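Local atomic coordinates of transcription termination factor NusA (Planctomyces limnophilus, PDB entry 4MTN), a protein that probably takes part in both transcription termination and antitermination, binding the core RNA polymerase and the nascent RNA. Residues S14-R17 / D22-I25; E184-E189 / I233-E238; V248-N251 / V256-P259; D319-Q324 / G347-E352; S330-V335 / V377-R382. All blocks are in the same frame, centred on the assembly; numbering follows the deposited sequence.

Contact 1 (S14-R17 / D22-I25); sequences SIHR and DKEI
His16 and Asp22 bring the two backbones closest, their CA atoms 5.8 Å apart, at the turn where helix 7-18 gives way to helix 23-42. The contact is a worked example of how a short turn joins two consecutive helices, with an N-cap starting the second, here in the N-terminal domain of NusA. Asp22 is that N-cap. Its CB leaves the backbone away from the first helix, and its OD1 accepts a weak capping bond from Ile25 N at 3.3 Å.

The imidazole of His16 does most of the touching. Its CG stands anti to the backbone N (chi1 172°), which carries the ring across the gap to the start of helix 23-42. There ND1 comes to 3.6 Å from Asp22 CA, an oblique approach to the ring. The polar partner of ND1 is the carbonyl O of Ile21, just before the cap; because that oxygen can only accept, ND1 must carry the proton, and this bond is likely to limit the rotation of the ring.

Lys23 adds a smaller share, similar to that of Asp22. Its CG lies over one face of the imidazole, and the chain runs across His16 at about a right angle. A bend at the last torsion (chi4 64°) leads the ammonium group back toward the first helix, where it also makes a long, weak ion pair with Asp13 and where Lys23 NZ lies 3.7 Å from His16 CD2.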
# COMPACT_ATOMS: atom_id res chain seq x y z
N SER A 14 -31.73 27.46 -4.21
CA SER A 14 -31.76 27.64 -2.76
C SER A 14 -30.73 26.74 -2.07
O SER A 14 -30.04 27.17 -1.15
CB SER A 14 -33.16 27.35 -2.21
OG SER A 14 -33.19 27.49 -0.80
N ILE A 15 -30.65 25.50 -2.52
CA ILE A 15 -29.70 24.54 -1.97
C ILE A 15 -28.27 24.90 -2.38
O ILE A 15 -27.35 24.86 -1.56
CB ILE A 15 -30.03 23.09 -2.40
CG1 ILE A 15 -31.04 22.45 -1.44
CG2 ILE A 15 -28.78 22.23 -2.45
CD1 ILE A 15 -32.44 23.02 -1.52
N HIS A 16 -28.10 25.28 -3.64
CA HIS A 16 -26.80 25.68 -4.17
C HIS A 16 -26.23 26.89 -3.42
O HIS A 16 -25.02 26.99 -3.21
CB HIS A 16 -26.90 25.99 -5.66
CG HIS A 16 -25.65 26.57 -6.25
ND1 HIS A 16 -24.42 25.94 -6.17
CD2 HIS A 16 -25.44 27.72 -6.92
CE1 HIS A 16 -23.51 26.69 -6.77
NE2 HIS A 16 -24.10 27.77 -7.23
N ARG A 17 -27.12 27.79 -3.02
CA ARG A 17 -26.71 28.99 -2.29
C ARG A 17 -26.46 28.67 -0.81
O ARG A 17 -25.61 29.28 -0.17
CB ARG A 17 -27.78 30.08 -2.42
CG ARG A 17 -27.39 31.41 -1.81
CD ARG A 17 -28.29 32.53 -2.31
NE ARG A 17 -29.68 32.34 -1.92
CZ ARG A 17 -30.28 32.99 -0.93
NH1 ARG A 17 -29.60 33.89 -0.23
NH2 ARG A 17 -31.55 32.76 -0.64
N ASP A 22 -22.62 22.70 -6.43
CA ASP A 22 -23.00 23.10 -7.78
C ASP A 22 -24.36 22.53 -8.19
O ASP A 22 -24.80 21.50 -7.68
CB ASP A 22 -21.93 22.69 -8.79
CG ASP A 22 -21.64 21.21 -8.76
OD1 ASP A 22 -22.27 20.46 -9.55
OD2 ASP A 22 -20.79 20.78 -7.96
N LYS A 23 -25.01 23.22 -9.13
CA LYS A 23 -26.37 22.88 -9.55
C LYS A 23 -26.50 21.47 -10.11
O LYS A 23 -27.49 20.78 -9.84
CB LYS A 23 -26.86 23.89 -10.59
CG LYS A 23 -27.27 25.24 -10.03
CD LYS A 23 -27.98 26.07 -11.09
CE LYS A 23 -28.55 27.35 -10.51
NZ LYS A 23 -27.48 28.25 -9.98
N GLU A 24 -25.52 21.05 -10.90
CA GLU A 24 -25.59 19.77 -11.60
C GLU A 24 -25.73 18.60 -10.62
O GLU A 24 -26.41 17.61 -10.92
CB GLU A 24 -24.36 19.57 -12.48
CG GLU A 24 -24.49 18.44 -13.48
CD GLU A 24 -25.65 18.64 -14.45
OE1 GLU A 24 -25.97 19.80 -14.76
OE2 GLU A 24 -26.23 17.63 -14.89
N ILE A 25 -25.09 18.71 -9.47
CA ILE A 25 -25.22 17.71 -8.42
C ILE A 25 -26.61 17.78 -7.80
O ILE A 25 -27.23 16.75 -7.52
CB ILE A 25 -24.14 17.88 -7.33
CG1 ILE A 25 -22.75 17.67 -7.91
CG2 ILE A 25 -24.39 16.91 -6.18
CD1 ILE A 25 -21.64 17.73 -6.88

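Contact 2 (E184-E189 / I233-E238); sequences ELEIPE and IRNVGE. With SO4 (sulfate ion), chain C.
Ile187, which reaches Ile233 with the tip of its side chain, is the single residue joining two helices: it is the first residue to leave helix 176-186 and also the N-cap of helix 188-191. Its CD1 meets Ile233 CG1 at 4.3 Å, a loose apolar touch. Glu186, the last residue of the first helix, carries more of the contact. Its CG stands opposite the backbone N (chi1 -153°) and the chain then bends, which lays the CH2 groups antiparallel alongside Val236, with Glu186 CB 3.8 Å from Val236 CG2. The carboxylate crosses Asn235 at about a right angle, and Glu186 OE2 accepts a weak bond from Asn235 ND2 at 3.4 Å. The planes of carboxylate and amide are 73° apart, and the N-H points poorly, at 134°.

Elsewhere on the same helix, Arg234 presents the edge of its guanidinium to a sulfate, with a weak bond from NH2 to O2; its NH1 is held by the carbonyl O of Arg229. The sulfate probably came from the crystallisation liquor. Helix 231-239 directly follows the Gly-X-X-Gly loop and is the second of the two helices that the loop joins in a type II KH domain; helix 176-186 packs beside it as the N-terminal helix of that fold.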
# COMPACT_ATOMS: atom_id res chain seq x y z
N GLU A 184 9.25 12.70 -8.79
CA GLU A 184 8.81 13.09 -10.13
C GLU A 184 8.70 14.60 -10.25
O GLU A 184 8.97 15.17 -11.30
CB GLU A 184 7.47 12.43 -10.46
CG GLU A 184 7.55 10.92 -10.69
CD GLU A 184 6.19 10.26 -10.74
OE1 GLU A 184 5.17 10.97 -10.59
OE2 GLU A 184 6.13 9.03 -10.93
N LEU A 185 8.30 15.25 -9.16
CA LEU A 185 8.16 16.70 -9.15
C LEU A 185 9.51 17.41 -9.08
O LEU A 185 9.74 18.39 -9.79
CB LEU A 185 7.29 17.15 -7.97
CG LEU A 185 5.79 16.86 -8.04
CD1 LEU A 185 5.10 17.36 -6.78
CD2 LEU A 185 5.18 17.50 -9.27
N GLU A 186 10.40 16.91 -8.23
CA GLU A 186 11.67 17.58 -7.97
C GLU A 186 12.71 17.34 -9.06
O GLU A 186 13.48 18.24 -9.40
CB GLU A 186 12.23 17.14 -6.62
CG GLU A 186 13.13 18.17 -5.96
CD GLU A 186 12.37 19.38 -5.46
OE1 GLU A 186 11.17 19.23 -5.13
OE2 GLU A 186 12.96 20.48 -5.39
N ILE A 187 12.73 16.13 -9.61
CA ILE A 187 13.71 15.77 -10.63
C ILE A 187 13.13 15.85 -12.03
O ILE A 187 12.31 15.02 -12.42
CB ILE A 187 14.27 14.36 -10.40
CG1 ILE A 187 14.79 14.21 -8.96
CG2 ILE A 187 15.37 14.05 -11.40
CD1 ILE A 187 15.43 12.88 -8.67
N PRO A 188 13.56 16.86 -12.81
CA PRO A 188 13.07 17.07 -14.18
C PRO A 188 13.30 15.88 -15.10
O PRO A 188 12.48 15.63 -15.98
CB PRO A 188 13.87 18.29 -14.66
CG PRO A 188 15.04 18.38 -13.74
CD PRO A 188 14.55 17.88 -12.42
N GLU A 189 14.39 15.14 -14.90
CA GLU A 189 14.67 13.97 -15.72
C GLU A 189 13.59 12.90 -15.56
O GLU A 189 13.31 12.14 -16.48
CB GLU A 189 16.04 13.37 -15.39
CG GLU A 189 17.22 14.19 -15.87
CD GLU A 189 17.73 15.17 -14.83
OE1 GLU A 189 16.91 15.67 -14.02
OE2 GLU A 189 18.95 15.43 -14.80
N ILE A 233 17.38 15.63 -4.45
CA ILE A 233 17.05 14.42 -3.70
C ILE A 233 16.85 14.74 -2.22
O ILE A 233 15.93 14.24 -1.58
CB ILE A 233 18.14 13.34 -3.87
CG1 ILE A 233 18.17 12.85 -5.31
CG2 ILE A 233 17.90 12.18 -2.92
CD1 ILE A 233 19.27 11.85 -5.59
N ARG A 234 17.72 15.61 -1.69
CA ARG A 234 17.61 16.02 -0.29
C ARG A 234 16.37 16.88 -0.05
O ARG A 234 15.80 16.86 1.04
CB ARG A 234 18.86 16.77 0.15
CG ARG A 234 20.08 15.88 0.38
CD ARG A 234 21.17 16.64 1.11
NE ARG A 234 21.34 17.99 0.57
CZ ARG A 234 22.10 18.28 -0.48
NH1 ARG A 234 22.77 17.32 -1.11
NH2 ARG A 234 22.19 19.53 -0.90
N ASN A 235 15.97 17.64 -1.07
CA ASN A 235 14.76 18.45 -0.98
C ASN A 235 13.54 17.59 -0.72
O ASN A 235 12.67 17.95 0.09
CB ASN A 235 14.56 19.27 -2.26
CG ASN A 235 15.49 20.47 -2.34
OD1 ASN A 235 15.96 20.97 -1.32
ND2 ASN A 235 15.75 20.94 -3.56
N VAL A 236 13.47 16.45 -1.40
CA VAL A 236 12.40 15.49 -1.18
C VAL A 236 12.49 14.93 0.24
O VAL A 236 11.47 14.76 0.92
CB VAL A 236 12.45 14.34 -2.21
CG1 VAL A 236 11.42 13.27 -1.88
CG2 VAL A 236 12.24 14.88 -3.62
N GLY A 237 13.71 14.66 0.68
CA GLY A 237 13.95 14.12 2.00
C GLY A 237 13.55 15.06 3.12
O GLY A 237 13.08 14.63 4.17
N GLU A 238 13.75 16.36 2.90
CA GLU A 238 13.40 17.36 3.91
C GLU A 238 11.89 17.55 3.98
O GLU A 238 11.35 17.91 5.02
CB GLU A 238 14.09 18.69 3.61
CG GLU A 238 15.60 18.64 3.71
CD GLU A 238 16.08 18.15 5.06
OE1 GLU A 238 15.44 18.48 6.08
OE2 GLU A 238 17.10 17.42 5.10
S SO4 C . 22.28 22.88 -1.14
O1 SO4 C . 23.21 21.76 -1.04
O2 SO4 C . 20.98 22.48 -0.62
O3 SO4 C . 22.79 24.01 -0.37
O4 SO4 C . 22.14 23.28 -2.54

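Contact 3 (V248-N251 / V256-P259); sequences VRWN and VLVP
The carbonyl O of Arg249 is met twice by helix 254-261: Asn260 ND2 donates a hydrogen bond to it, and the methyl Leu257 CD1 rests 3.9 Å away. Leu257 also meets the two residues that follow the strand. Its other methyl, CD2, approaches the six-membered ring of Trp250 obliquely, 3.5 Å from Trp250 CZ3, while Leu257 CB sits 3.5 Å from the carbonyl O of Asn251.

Trp250 starts out facing away from the helix, yet the far end of the indole swings back to the leucine; NE1, at the other end, bonds to Asp252 OD1. Strand 244-249 closes the beta-alpha-alpha-beta core of a type II KH domain and runs parallel to strand 207-214. Judged by topology, helix 254-261 opens the second KH unit of the tandem, so the contact lies at the junction of the two.

Asn251 fixes the turn between them. Its OD1 accepts from Ser253 N, an Asx turn, which leaves ND2 on the side of Val256. With CG turned to lie beside the carbonyl carbon (chi1 -163°), the amide rests against the branched carbon of that valine, Asn251 CG 3.6 Å from Val256 CB. The guanidinium of Arg249 turns elsewhere, to a salt bridge with Asp220. Leu257 also touches Val306 of helix 297-306, and Val258 leans on the same residue.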
# COMPACT_ATOMS: atom_id res chain seq x y z
N VAL A 248 19.78 4.08 -6.28
CA VAL A 248 20.70 3.11 -6.88
C VAL A 248 20.26 2.75 -8.30
O VAL A 248 19.22 3.20 -8.78
CB VAL A 248 20.79 1.83 -6.04
CG1 VAL A 248 21.39 2.14 -4.67
CG2 VAL A 248 19.42 1.19 -5.89
N ARG A 249 21.06 1.92 -8.97
CA ARG A 249 20.80 1.57 -10.35
C ARG A 249 20.01 0.27 -10.45
O ARG A 249 20.37 -0.74 -9.84
CB ARG A 249 22.12 1.44 -11.13
CG ARG A 249 21.94 1.29 -12.63
CD ARG A 249 23.24 0.89 -13.31
NE ARG A 249 24.29 1.89 -13.15
CZ ARG A 249 24.68 2.71 -14.12
NH1 ARG A 249 24.12 2.65 -15.32
NH2 ARG A 249 25.65 3.60 -13.89
N TRP A 250 18.93 0.30 -11.22
CA TRP A 250 18.13 -0.89 -11.46
C TRP A 250 18.78 -1.79 -12.51
O TRP A 250 19.37 -1.31 -13.47
CB TRP A 250 16.71 -0.52 -11.89
CG TRP A 250 15.92 -1.69 -12.41
CD1 TRP A 250 15.79 -2.09 -13.71
CD2 TRP A 250 15.17 -2.63 -11.62
NE1 TRP A 250 15.00 -3.21 -13.78
CE2 TRP A 250 14.61 -3.56 -12.52
CE3 TRP A 250 14.92 -2.77 -10.26
CZ2 TRP A 250 13.81 -4.62 -12.09
CZ3 TRP A 250 14.12 -3.82 -9.83
CH2 TRP A 250 13.57 -4.73 -10.75
N ASN A 251 18.66 -3.10 -12.31
CA ASN A 251 19.14 -4.07 -13.28
C ASN A 251 18.26 -5.32 -13.26
O ASN A 251 17.73 -5.70 -12.22
CB ASN A 251 20.60 -4.44 -13.00
CG ASN A 251 21.26 -5.11 -14.19
OD1 ASN A 251 20.75 -6.08 -14.74
ND2 ASN A 251 22.41 -4.59 -14.60
N VAL A 256 23.60 -8.14 -10.24
CA VAL A 256 23.90 -6.71 -10.29
C VAL A 256 23.03 -5.95 -9.30
O VAL A 256 23.54 -5.26 -8.42
CB VAL A 256 23.69 -6.13 -11.71
CG1 VAL A 256 24.06 -4.66 -11.73
CG2 VAL A 256 24.50 -6.91 -12.72
N LEU A 257 21.71 -6.04 -9.49
CA LEU A 257 20.74 -5.34 -8.66
C LEU A 257 20.92 -5.55 -7.16
O LEU A 257 20.84 -4.59 -6.39
CB LEU A 257 19.32 -5.77 -9.06
CG LEU A 257 18.19 -5.15 -8.24
CD1 LEU A 257 18.19 -3.63 -8.38
CD2 LEU A 257 16.85 -5.72 -8.67
N VAL A 258 21.15 -6.79 -6.73
CA VAL A 258 21.25 -7.09 -5.31
C VAL A 258 22.48 -6.44 -4.65
O VAL A 258 22.34 -5.82 -3.59
CB VAL A 258 21.26 -8.62 -5.04
CG1 VAL A 258 21.62 -8.91 -3.59
CG2 VAL A 258 19.92 -9.23 -5.39
N PRO A 259 23.68 -6.56 -5.25
CA PRO A 259 24.79 -5.81 -4.65
C PRO A 259 24.55 -4.30 -4.63
O PRO A 259 25.00 -3.63 -3.71
CB PRO A 259 25.98 -6.16 -5.55
CG PRO A 259 25.64 -7.49 -6.11
CD PRO A 259 24.15 -7.46 -6.32

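Contact 4 (D319-Q324 / G347-E352); sequences DQQLDQ and GFLSFE
From a CB that faces helix 316-330, Leu349 divides its two methyls between neighbouring residues there. CD1 goes to the aliphatic part of Gln321, 3.6 Å from Gln321 CG, the two side chains meeting at about a right angle. CD2 goes to Leu322 instead, and the leucines lie aslant with their CD2 methyls 3.8 Å apart. The same methyl of Leu349 passes 4.0 Å from the carbonyl O of Gln321.

Gln321 offers carbon rather than amide because of its torsions: chi1 (-151°) swings CG away from the backbone N, and a bend at chi2 (81°) turns the amide off the leucine. Leu322 starts out facing away, and only the end of its side chain returns to the contact. Were Leu349 an aspartate instead, both methyls would go and a charge would face the glutamine CH2 and Leu322, which would probably leave Leu322 CD2 without its apolar partner.

The segment 347-352 lies in the helix-hairpin-helix domain and follows helix 337-345, whose end is closed by a Schellman motif at Gly347, a positive-phi position that suits glycine. Leu322 also packs on Val344 of that helix, while Phe351 reaches helix 370-399 and Phe348 touches Tyr329 of helix 316-330.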
# COMPACT_ATOMS: atom_id res chain seq x y z
N ASP A 319 29.76 -22.27 5.79
CA ASP A 319 30.33 -23.62 5.76
C ASP A 319 29.96 -24.38 7.03
O ASP A 319 29.70 -25.58 7.00
CB ASP A 319 31.85 -23.56 5.60
CG ASP A 319 32.27 -22.81 4.35
OD1 ASP A 319 31.50 -22.81 3.36
OD2 ASP A 319 33.38 -22.23 4.36
N GLN A 320 29.95 -23.66 8.15
CA GLN A 320 29.53 -24.22 9.42
C GLN A 320 28.04 -24.52 9.40
O GLN A 320 27.57 -25.48 10.01
CB GLN A 320 29.87 -23.27 10.57
CG GLN A 320 29.47 -23.77 11.95
CD GLN A 320 29.72 -22.75 13.03
OE1 GLN A 320 30.29 -21.68 12.78
NE2 GLN A 320 29.30 -23.06 14.25
N GLN A 321 27.29 -23.69 8.68
CA GLN A 321 25.85 -23.84 8.59
C GLN A 321 25.47 -25.04 7.73
O GLN A 321 24.49 -25.72 8.00
CB GLN A 321 25.21 -22.57 8.02
CG GLN A 321 23.80 -22.31 8.50
CD GLN A 321 23.76 -21.66 9.87
OE1 GLN A 321 24.71 -20.99 10.27
NE2 GLN A 321 22.67 -21.87 10.59
N LEU A 322 26.26 -25.30 6.69
CA LEU A 322 26.01 -26.42 5.79
C LEU A 322 26.26 -27.75 6.48
O LEU A 322 25.52 -28.71 6.28
CB LEU A 322 26.89 -26.31 4.54
CG LEU A 322 26.82 -25.02 3.72
CD1 LEU A 322 27.78 -25.07 2.54
CD2 LEU A 322 25.40 -24.74 3.24
N ASP A 323 27.31 -27.81 7.30
CA ASP A 323 27.68 -29.03 8.00
C ASP A 323 26.65 -29.42 9.05
O ASP A 323 26.29 -30.59 9.17
CB ASP A 323 29.06 -28.87 8.67
CG ASP A 323 30.18 -28.75 7.66
OD1 ASP A 323 30.10 -29.40 6.60
OD2 ASP A 323 31.15 -28.02 7.94
N GLN A 324 26.17 -28.44 9.80
CA GLN A 324 25.21 -28.69 10.87
C GLN A 324 23.83 -29.02 10.31
O GLN A 324 23.08 -29.79 10.91
CB GLN A 324 25.12 -27.48 11.80
CG GLN A 324 26.41 -27.18 12.55
CD GLN A 324 26.30 -25.95 13.43
OE1 GLN A 324 25.22 -25.39 13.60
NE2 GLN A 324 27.43 -25.52 13.98
N GLY A 347 19.71 -24.64 -0.43
CA GLY A 347 19.54 -23.46 0.40
C GLY A 347 18.79 -23.66 1.70
O GLY A 347 18.56 -22.70 2.44
N PHE A 348 18.39 -24.90 1.98
CA PHE A 348 17.69 -25.20 3.23
C PHE A 348 18.69 -25.45 4.35
O PHE A 348 19.52 -26.36 4.28
CB PHE A 348 16.78 -26.41 3.04
CG PHE A 348 15.67 -26.19 2.06
CD1 PHE A 348 14.44 -25.70 2.48
CD2 PHE A 348 15.85 -26.46 0.72
CE1 PHE A 348 13.42 -25.49 1.58
CE2 PHE A 348 14.83 -26.25 -0.19
CZ PHE A 348 13.62 -25.76 0.24
N LEU A 349 18.60 -24.64 5.40
CA LEU A 349 19.55 -24.72 6.51
C LEU A 349 18.87 -25.10 7.82
O LEU A 349 19.14 -26.16 8.38
CB LEU A 349 20.30 -23.39 6.66
CG LEU A 349 21.12 -22.97 5.45
CD1 LEU A 349 21.72 -21.58 5.64
CD2 LEU A 349 22.22 -23.99 5.16
N SER A 350 18.00 -24.22 8.31
CA SER A 350 17.30 -24.47 9.56
C SER A 350 16.07 -25.35 9.35
O SER A 350 15.76 -25.73 8.22
CB SER A 350 16.88 -23.15 10.21
OG SER A 350 15.98 -22.44 9.39
N PHE A 351 15.38 -25.67 10.44
CA PHE A 351 14.16 -26.47 10.36
C PHE A 351 12.98 -25.61 9.93
O PHE A 351 11.97 -26.12 9.44
CB PHE A 351 13.87 -27.14 11.70
CG PHE A 351 14.75 -28.33 11.99
CD1 PHE A 351 14.43 -29.58 11.50
CD2 PHE A 351 15.89 -28.18 12.75
CE1 PHE A 351 15.24 -30.67 11.76
CE2 PHE A 351 16.70 -29.27 13.02
CZ PHE A 351 16.38 -30.52 12.52
N GLU A 352 13.12 -24.30 10.11
CA GLU A 352 12.12 -23.35 9.65
C GLU A 352 12.01 -23.38 8.13
O GLU A 352 10.92 -23.34 7.57
CB GLU A 352 12.46 -21.93 10.12
CG GLU A 352 12.20 -21.67 11.60
CD GLU A 352 13.23 -22.30 12.51
OE1 GLU A 352 14.22 -22.86 12.00
OE2 GLU A 352 13.05 -22.24 13.74

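Contact 5 (S330-V335 / V377-R382); sequences SQIPGV and VEYAER
Tyr379 of helix 370-399 meets two consecutive residues of the loop 330-335, Ile332 and Pro333, and these three bury most of the surface. Ile332 CG2 sits over one face of the ring, 4.0 Å from the centroid and 27° off the normal, a CH-pi contact, while the CG1 branch packs on Tyr379 CB, with Ile332 CD1 3.8 Å from it. Pro333 approaches on the same side of the ring, nearer the phenol end: its CD makes an off-centre CH-pi contact, and its CG comes in obliquely, 3.6 Å from Tyr379 CZ. The proline and the tyrosine cross at about a right angle.

The loop is shaped for this by a type II turn from Ile332 to Val335, closed by Val335 N to Ile332 O at 3.1 Å, with Gly334 at positive phi. The Ile-Pro-Gly-Val sequence is consistent with the hairpin of a helix-hairpin-helix motif. Shortening Ile332 to an alanine takes away CG2 and CD1, which would probably cost Tyr379 the CH-pi contact and the packing on its CB and leave the ring freer to turn.

Carbon-hydrogen groups against a pi face carry this contact, so it depends on fit and dispersion rather than on charge.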
# COMPACT_ATOMS: atom_id res chain seq x y z
N SER A 330 19.41 -35.19 9.16
CA SER A 330 19.58 -36.63 9.19
C SER A 330 18.91 -37.26 10.41
O SER A 330 18.61 -38.46 10.42
CB SER A 330 21.06 -37.00 9.17
OG SER A 330 21.68 -36.50 7.99
N GLN A 331 18.67 -36.45 11.44
CA GLN A 331 18.00 -36.91 12.65
C GLN A 331 16.57 -37.35 12.34
O GLN A 331 16.06 -38.29 12.95
CB GLN A 331 17.99 -35.81 13.71
CG GLN A 331 19.32 -35.59 14.40
CD GLN A 331 19.24 -34.55 15.50
OE1 GLN A 331 18.47 -33.59 15.40
NE2 GLN A 331 20.03 -34.74 16.55
N ILE A 332 15.94 -36.66 11.40
CA ILE A 332 14.59 -37.00 10.98
C ILE A 332 14.56 -38.34 10.25
O ILE A 332 15.23 -38.50 9.23
CB ILE A 332 13.99 -35.92 10.07
CG1 ILE A 332 13.99 -34.56 10.78
CG2 ILE A 332 12.58 -36.30 9.64
CD1 ILE A 332 13.48 -33.43 9.91
N PRO A 333 13.79 -39.30 10.77
CA PRO A 333 13.61 -40.58 10.08
C PRO A 333 12.87 -40.39 8.76
O PRO A 333 11.86 -39.70 8.72
CB PRO A 333 12.78 -41.41 11.07
CG PRO A 333 12.08 -40.40 11.92
CD PRO A 333 13.04 -39.24 12.04
N GLY A 334 13.39 -40.99 7.70
CA GLY A 334 12.82 -40.80 6.38
C GLY A 334 13.65 -39.83 5.56
O GLY A 334 13.43 -39.67 4.36
N VAL A 335 14.59 -39.17 6.22
CA VAL A 335 15.52 -38.28 5.53
C VAL A 335 16.90 -38.93 5.43
O VAL A 335 17.61 -39.07 6.42
CB VAL A 335 15.66 -36.92 6.25
CG1 VAL A 335 16.67 -36.04 5.53
CG2 VAL A 335 14.31 -36.23 6.33
N VAL A 377 7.69 -32.66 6.93
CA VAL A 377 7.32 -31.28 7.22
C VAL A 377 6.88 -31.12 8.67
O VAL A 377 7.23 -30.14 9.33
CB VAL A 377 6.18 -30.80 6.28
CG1 VAL A 377 5.69 -29.42 6.69
CG2 VAL A 377 6.66 -30.79 4.84
N GLU A 378 6.13 -32.10 9.18
CA GLU A 378 5.67 -32.07 10.56
C GLU A 378 6.84 -32.16 11.54
O GLU A 378 6.79 -31.57 12.62
CB GLU A 378 4.68 -33.21 10.82
CG GLU A 378 3.35 -33.03 10.10
CD GLU A 378 2.26 -33.92 10.67
OE1 GLU A 378 2.39 -34.35 11.84
OE2 GLU A 378 1.27 -34.19 9.96
N TYR A 379 7.87 -32.91 11.17
CA TYR A 379 9.08 -32.99 11.98
C TYR A 379 9.76 -31.63 12.06
O TYR A 379 10.18 -31.20 13.14
CB TYR A 379 10.06 -34.02 11.40
CG TYR A 379 9.87 -35.42 11.93
CD1 TYR A 379 10.42 -35.81 13.14
CD2 TYR A 379 9.15 -36.36 11.20
CE1 TYR A 379 10.25 -37.09 13.62
CE2 TYR A 379 8.97 -37.64 11.68
CZ TYR A 379 9.52 -38.01 12.89
OH TYR A 379 9.35 -39.29 13.36
N ALA A 380 9.88 -30.97 10.92
CA ALA A 380 10.52 -29.66 10.84
C ALA A 380 9.74 -28.62 11.64
O ALA A 380 10.33 -27.75 12.27
CB ALA A 380 10.67 -29.23 9.40
N GLU A 381 8.42 -28.72 11.60
CA GLU A 381 7.56 -27.82 12.36
C GLU A 381 7.77 -28.00 13.86
O GLU A 381 7.93 -27.03 14.60
CB GLU A 381 6.09 -28.03 12.01
CG GLU A 381 5.71 -27.55 10.61
CD GLU A 381 4.26 -27.86 10.27
OE1 GLU A 381 3.60 -28.57 11.05
OE2 GLU A 381 3.79 -27.38 9.22
N ARG A 382 7.78 -29.26 14.30
CA ARG A 382 8.00 -29.59 15.70
C ARG A 382 9.39 -29.17 16.17
O ARG A 382 9.54 -28.54 17.22
CB ARG A 382 7.82 -31.09 15.94
CG ARG A 382 6.38 -31.54 16.07
CD ARG A 382 6.29 -33.03 16.34
NE ARG A 382 7.09 -33.43 17.49
CZ ARG A 382 6.65 -33.43 18.75
NH1 ARG A 382 5.41 -33.05 19.01
NH2 ARG A 382 7.45 -33.82 19.74

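Followed from the N terminus, contact 1 closes a four-residue turn between the first two helices, at one end of an elongated chain. Contact 2, about 41 Å away between centres, closes a much longer loop of 43 residues that holds most of the first KH core. Contact 3 comes next, closing a four-residue turn where strand 244-249 leads into helix 254-261, and ties the first KH unit to what follows it. Contacts 4 and 5 close loops of 22 and 41 residues that cross: their segments alternate along the chain, and they touch where Phe351 packs on Ile332 and Ala380. Together they draw helix 316-330, the hairpin loop and helix 370-399 into one C-terminal bundle.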